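Local coordinates for protein halohydrin epoxidase A (Corynebacterium sp., PDB 4Z9F) that probably catalyses the reversible, cofactor-independent dehalogenation of vicinal halohydrins to epoxides, with release of hydrogen halide, on a scaffold related to the short-chain dehydrogenases/reductases, at residues C[29-34]-C[107-112]; C[3-8]-C[64-69]. The protein carries 1 engineered substitution. All blocks are in the same frame, centred on the assembly; numbering follows the deposited sequence.

Interaction 1: C[29-34]-C[107-112]; sequences VCHDAS and SIFPIL. Engineered in segment 29-34: Ser34 (natural residue Thr).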
# COMPACT_ATOMS: atom_id res chain seq x y z
N VAL C 29 17.86 -21.67 -20.31
CA VAL C 29 19.16 -21.05 -20.53
C VAL C 29 19.53 -20.23 -19.30
O VAL C 29 18.74 -19.38 -18.86
CB VAL C 29 19.13 -20.17 -21.79
CG1 VAL C 29 20.45 -19.51 -22.00
CG2 VAL C 29 18.72 -20.99 -23.00
N CYS C 30 20.72 -20.46 -18.74
CA CYS C 30 21.07 -20.00 -17.41
C CYS C 30 22.29 -19.08 -17.41
O CYS C 30 23.29 -19.36 -18.08
CB CYS C 30 21.35 -21.19 -16.49
SG CYS C 30 19.93 -22.24 -16.25
N HIS C 31 22.20 -18.00 -16.64
CA HIS C 31 23.31 -17.11 -16.36
C HIS C 31 23.75 -17.31 -14.92
O HIS C 31 22.94 -17.61 -14.04
CB HIS C 31 22.93 -15.65 -16.61
CG HIS C 31 23.68 -14.66 -15.77
ND1 HIS C 31 23.31 -14.35 -14.48
CD2 HIS C 31 24.75 -13.88 -16.05
CE1 HIS C 31 24.14 -13.44 -13.99
NE2 HIS C 31 25.02 -13.13 -14.93
N ASP C 32 25.05 -17.16 -14.69
CA ASP C 32 25.60 -17.16 -13.33
C ASP C 32 27.00 -16.57 -13.39
O ASP C 32 27.69 -16.68 -14.41
CB ASP C 32 25.62 -18.57 -12.73
CG ASP C 32 25.87 -18.56 -11.23
OD1 ASP C 32 26.98 -18.94 -10.80
OD2 ASP C 32 24.95 -18.17 -10.47
N ALA C 33 27.41 -15.93 -12.30
CA ALA C 33 28.75 -15.35 -12.25
C ALA C 33 29.81 -16.43 -12.42
O ALA C 33 30.88 -16.16 -13.00
CB ALA C 33 28.96 -14.60 -10.94
N SER C 34 29.55 -17.64 -11.93
CA SER C 34 30.54 -18.70 -11.99
C SER C 34 30.72 -19.24 -13.39
O SER C 34 31.69 -19.96 -13.65
CB SER C 34 30.15 -19.83 -11.04
OG SER C 34 29.01 -20.52 -11.53
N SER C 107 19.06 -3.18 -8.90
CA SER C 107 18.24 -2.19 -9.60
C SER C 107 18.75 -1.91 -11.01
O SER C 107 17.96 -1.90 -11.95
CB SER C 107 18.20 -0.89 -8.80
OG SER C 107 17.90 -1.16 -7.43
N ILE C 108 20.05 -1.66 -11.16
CA ILE C 108 20.56 -1.30 -12.48
C ILE C 108 20.65 -2.53 -13.38
O ILE C 108 20.19 -2.51 -14.53
CB ILE C 108 21.92 -0.60 -12.35
CG1 ILE C 108 21.78 0.67 -11.51
CG2 ILE C 108 22.44 -0.23 -13.75
CD1 ILE C 108 20.98 1.77 -12.17
N PHE C 109 21.23 -3.62 -12.87
CA PHE C 109 21.31 -4.87 -13.64
C PHE C 109 19.96 -5.30 -14.20
O PHE C 109 19.89 -5.57 -15.41
CB PHE C 109 21.95 -5.95 -12.76
CG PHE C 109 22.32 -7.22 -13.48
CD1 PHE C 109 21.36 -8.16 -13.82
CD2 PHE C 109 23.65 -7.49 -13.78
CE1 PHE C 109 21.71 -9.33 -14.46
CE2 PHE C 109 24.00 -8.66 -14.41
CZ PHE C 109 23.03 -9.58 -14.76
N PRO C 110 18.87 -5.39 -13.43
CA PRO C 110 17.60 -5.78 -14.04
C PRO C 110 17.06 -4.75 -15.04
O PRO C 110 16.43 -5.16 -16.03
CB PRO C 110 16.65 -5.96 -12.84
CG PRO C 110 17.32 -5.24 -11.70
CD PRO C 110 18.79 -5.34 -11.95
N ILE C 111 17.30 -3.45 -14.85
CA ILE C 111 16.83 -2.46 -15.82
C ILE C 111 17.53 -2.65 -17.16
O ILE C 111 16.90 -2.64 -18.22
CB ILE C 111 17.03 -1.04 -15.28
CG1 ILE C 111 15.93 -0.70 -14.27
CG2 ILE C 111 17.04 -0.03 -16.42
CD1 ILE C 111 16.17 0.59 -13.53
N LEU C 112 18.86 -2.82 -17.14
CA LEU C 112 19.60 -3.03 -18.38
C LEU C 112 19.18 -4.32 -19.06
O LEU C 112 19.10 -4.39 -20.29
CB LEU C 112 21.11 -3.04 -18.11
CG LEU C 112 21.76 -1.73 -17.66
CD1 LEU C 112 23.26 -1.90 -17.53
CD2 LEU C 112 21.43 -0.59 -18.61
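His31 and Phe109 each turn CG away from the backbone N, at chi1 151° and -170°, which extends both rings into the gap between the two backbones, where they meet midway. The side chains reach toward each other, bridging backbones whose nearest CA atoms, those of His31 and Phe109, are still 12.7 Å apart. Phe109 arrives with its far end: CZ lies 4.1 Å from both NE2 and CE1 of His31. With the planes at 46° and the ring centroids 5.8 Å apart, the pair is a tilted aromatic contact, held by dispersion. Long flat groups suit a place where two backbones stand so far apart. The other ring nitrogen of the histidine, ND1, accepts a hydrogen bond from the backbone N of His8, whose ring also meets that of His31 edge-to-face, and this fixes the rotation of the imidazole.

The meeting point lies near the C-terminal end of strand 27-30 in a Rossmann-type parallel sheet, where dinucleotide-binding relatives hold their cofactor. Helix 96-123, which carries Phe109, also packs against another subunit: Ile111 touches Phe103 of that second copy.

Just beyond His31 the chain turns sharply. Asp32 OD1 takes two donors: the backbone N of Ser34 at 3.1 Å, closing an Asx turn, and Ser34 OG at 2.7 Å. The amide comes from above the carboxylate plane, whereas the hydroxyl comes on the anti side and close to that plane. Ser34 is an engineered residue, and its OG is also bonded to Arg10 NH1. On the helix, the imino nitrogen of Pro110 has no hydrogen to give to the preceding turn, and the helix kinks there.

Interaction 2: C[3-8]-C[64-69]; sequences IALVTH and DATLQH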
# COMPACT_ATOMS: atom_id res chain seq x y z
N ILE C 3 11.68 -21.60 -24.40
CA ILE C 3 12.97 -21.16 -23.87
C ILE C 3 12.71 -20.23 -22.69
O ILE C 3 11.85 -19.34 -22.77
CB ILE C 3 13.81 -20.45 -24.94
CG1 ILE C 3 13.73 -21.20 -26.28
CG2 ILE C 3 15.24 -20.29 -24.46
CD1 ILE C 3 14.10 -22.65 -26.18
N ALA C 4 13.45 -20.45 -21.61
CA ALA C 4 13.46 -19.54 -20.48
C ALA C 4 14.89 -19.10 -20.21
O ALA C 4 15.85 -19.85 -20.45
CB ALA C 4 12.87 -20.18 -19.21
N LEU C 5 15.03 -17.86 -19.76
CA LEU C 5 16.29 -17.31 -19.29
C LEU C 5 16.16 -17.09 -17.79
O LEU C 5 15.17 -16.50 -17.34
CB LEU C 5 16.63 -16.00 -20.01
CG LEU C 5 17.76 -15.16 -19.41
CD1 LEU C 5 19.10 -15.90 -19.44
CD2 LEU C 5 17.86 -13.82 -20.11
N VAL C 6 17.12 -17.60 -17.02
CA VAL C 6 17.15 -17.45 -15.57
C VAL C 6 18.51 -16.88 -15.20
O VAL C 6 19.55 -17.49 -15.51
CB VAL C 6 16.92 -18.78 -14.84
CG1 VAL C 6 17.07 -18.59 -13.31
CG2 VAL C 6 15.55 -19.38 -15.20
N THR C 7 18.52 -15.73 -14.54
CA THR C 7 19.79 -15.16 -14.12
C THR C 7 20.17 -15.70 -12.74
O THR C 7 19.34 -16.26 -12.02
CB THR C 7 19.71 -13.63 -14.09
OG1 THR C 7 18.68 -13.24 -13.18
CG2 THR C 7 19.38 -13.10 -15.47
N HIS C 8 21.45 -15.55 -12.41
CA HIS C 8 22.02 -16.00 -11.13
C HIS C 8 21.48 -17.37 -10.74
O HIS C 8 20.96 -17.59 -9.64
CB HIS C 8 21.75 -14.96 -10.04
CG HIS C 8 22.38 -13.63 -10.32
ND1 HIS C 8 23.73 -13.41 -10.18
CD2 HIS C 8 21.84 -12.46 -10.72
CE1 HIS C 8 24.00 -12.15 -10.48
NE2 HIS C 8 22.87 -11.55 -10.81
N ASP C 64 20.52 -11.64 -26.20
CA ASP C 64 21.06 -12.07 -27.49
C ASP C 64 21.77 -13.42 -27.35
O ASP C 64 21.61 -14.30 -28.21
CB ASP C 64 22.01 -11.01 -28.05
CG ASP C 64 21.27 -9.83 -28.67
OD1 ASP C 64 20.10 -9.97 -29.08
OD2 ASP C 64 21.88 -8.73 -28.76
N ALA C 65 22.51 -13.62 -26.26
CA ALA C 65 23.15 -14.91 -26.03
C ALA C 65 22.12 -16.02 -25.88
O ALA C 65 22.30 -17.13 -26.40
CB ALA C 65 24.04 -14.85 -24.79
N THR C 66 21.02 -15.76 -25.16
CA THR C 66 19.95 -16.74 -25.06
C THR C 66 19.39 -17.07 -26.44
O THR C 66 19.06 -18.23 -26.72
CB THR C 66 18.84 -16.23 -24.15
OG1 THR C 66 19.39 -15.85 -22.89
CG2 THR C 66 17.78 -17.30 -23.94
N LEU C 67 19.29 -16.07 -27.31
CA LEU C 67 18.66 -16.27 -28.61
C LEU C 67 19.55 -17.06 -29.56
O LEU C 67 19.06 -17.50 -30.61
CB LEU C 67 18.28 -14.92 -29.23
CG LEU C 67 16.82 -14.43 -29.15
CD1 LEU C 67 15.84 -15.48 -28.63
CD2 LEU C 67 16.71 -13.15 -28.36
N GLN C 68 20.82 -17.27 -29.21
CA GLN C 68 21.64 -18.22 -29.95
C GLN C 68 21.18 -19.66 -29.75
O GLN C 68 21.69 -20.55 -30.44
CB GLN C 68 23.12 -18.09 -29.55
CG GLN C 68 23.81 -16.80 -30.00
CD GLN C 68 24.15 -16.78 -31.49
OE1 GLN C 68 23.32 -17.10 -32.35
NE2 GLN C 68 25.39 -16.40 -31.80
N HIS C 69 20.24 -19.91 -28.83
CA HIS C 69 19.82 -21.27 -28.50
C HIS C 69 18.34 -21.53 -28.80
O HIS C 69 17.84 -22.60 -28.43
CB HIS C 69 20.11 -21.56 -27.02
CG HIS C 69 21.56 -21.54 -26.68
ND1 HIS C 69 22.18 -20.43 -26.14
CD2 HIS C 69 22.52 -22.48 -26.80
CE1 HIS C 69 23.46 -20.70 -25.94
NE2 HIS C 69 23.69 -21.94 -26.33
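Thr66 meets strand 3-6 through both branches of its side chain. The apolar part of the contact is made by methyl groups: Thr66 CG2 lies 4.0 Å from Ile3 CG2, the two side chains running past each other antiparallel. Ile3 CD1 reaches further along, to a loose 4.4 Å from the carbonyl O of His69, where the helix has given way to a turn.

Polar-to-apolar packing joins Thr66 to Leu5. The hydroxyl OG1 sits against the leucine fork, 3.5 Å from CD1 and 3.8 Å from CD2. A buried hydroxyl can lie there because it is bonded to the carbonyl O of Leu62, one turn back in the helix; chi1 of -54° sets OG1 beside the backbone N, within range of that oxygen. Threonine thus offers a compact, branched surface to the sheet. In this Rossmann-type fold, helix 62-67 lies across one face of the parallel sheet, and Thr66 also touches Val29 and Ile73 of the strands flanking 3-6.

Hydrogen bonds within 64-69 form the turn that follows. His69 N donates to Thr66 O at 2.9 Å, while His69 ND1 makes a weak bond, 3.3 Å long, to Ala65 O.

From the N terminus, strand 3-6 comes first, followed by helix 14-23 and then strand 27-30, which returns parallel beside it. Interaction 2 closes its loop when helix 62-67 comes back to strand 3-6; interaction 1 closes later, when helix 96-123 reaches His31, near the end of strand 27-30. Because 29-34 lies between the two segments of interaction 2, and 107-112 beyond both, the loops cross rather than nest. The two join directly through the sheet, where Val29 N probably bonds to Ala4 O (2.7 Å) and His31 N to Val6 O (2.9 Å). Together they tie two neighbouring strands of the sheet to helices 62-67 and 96-123.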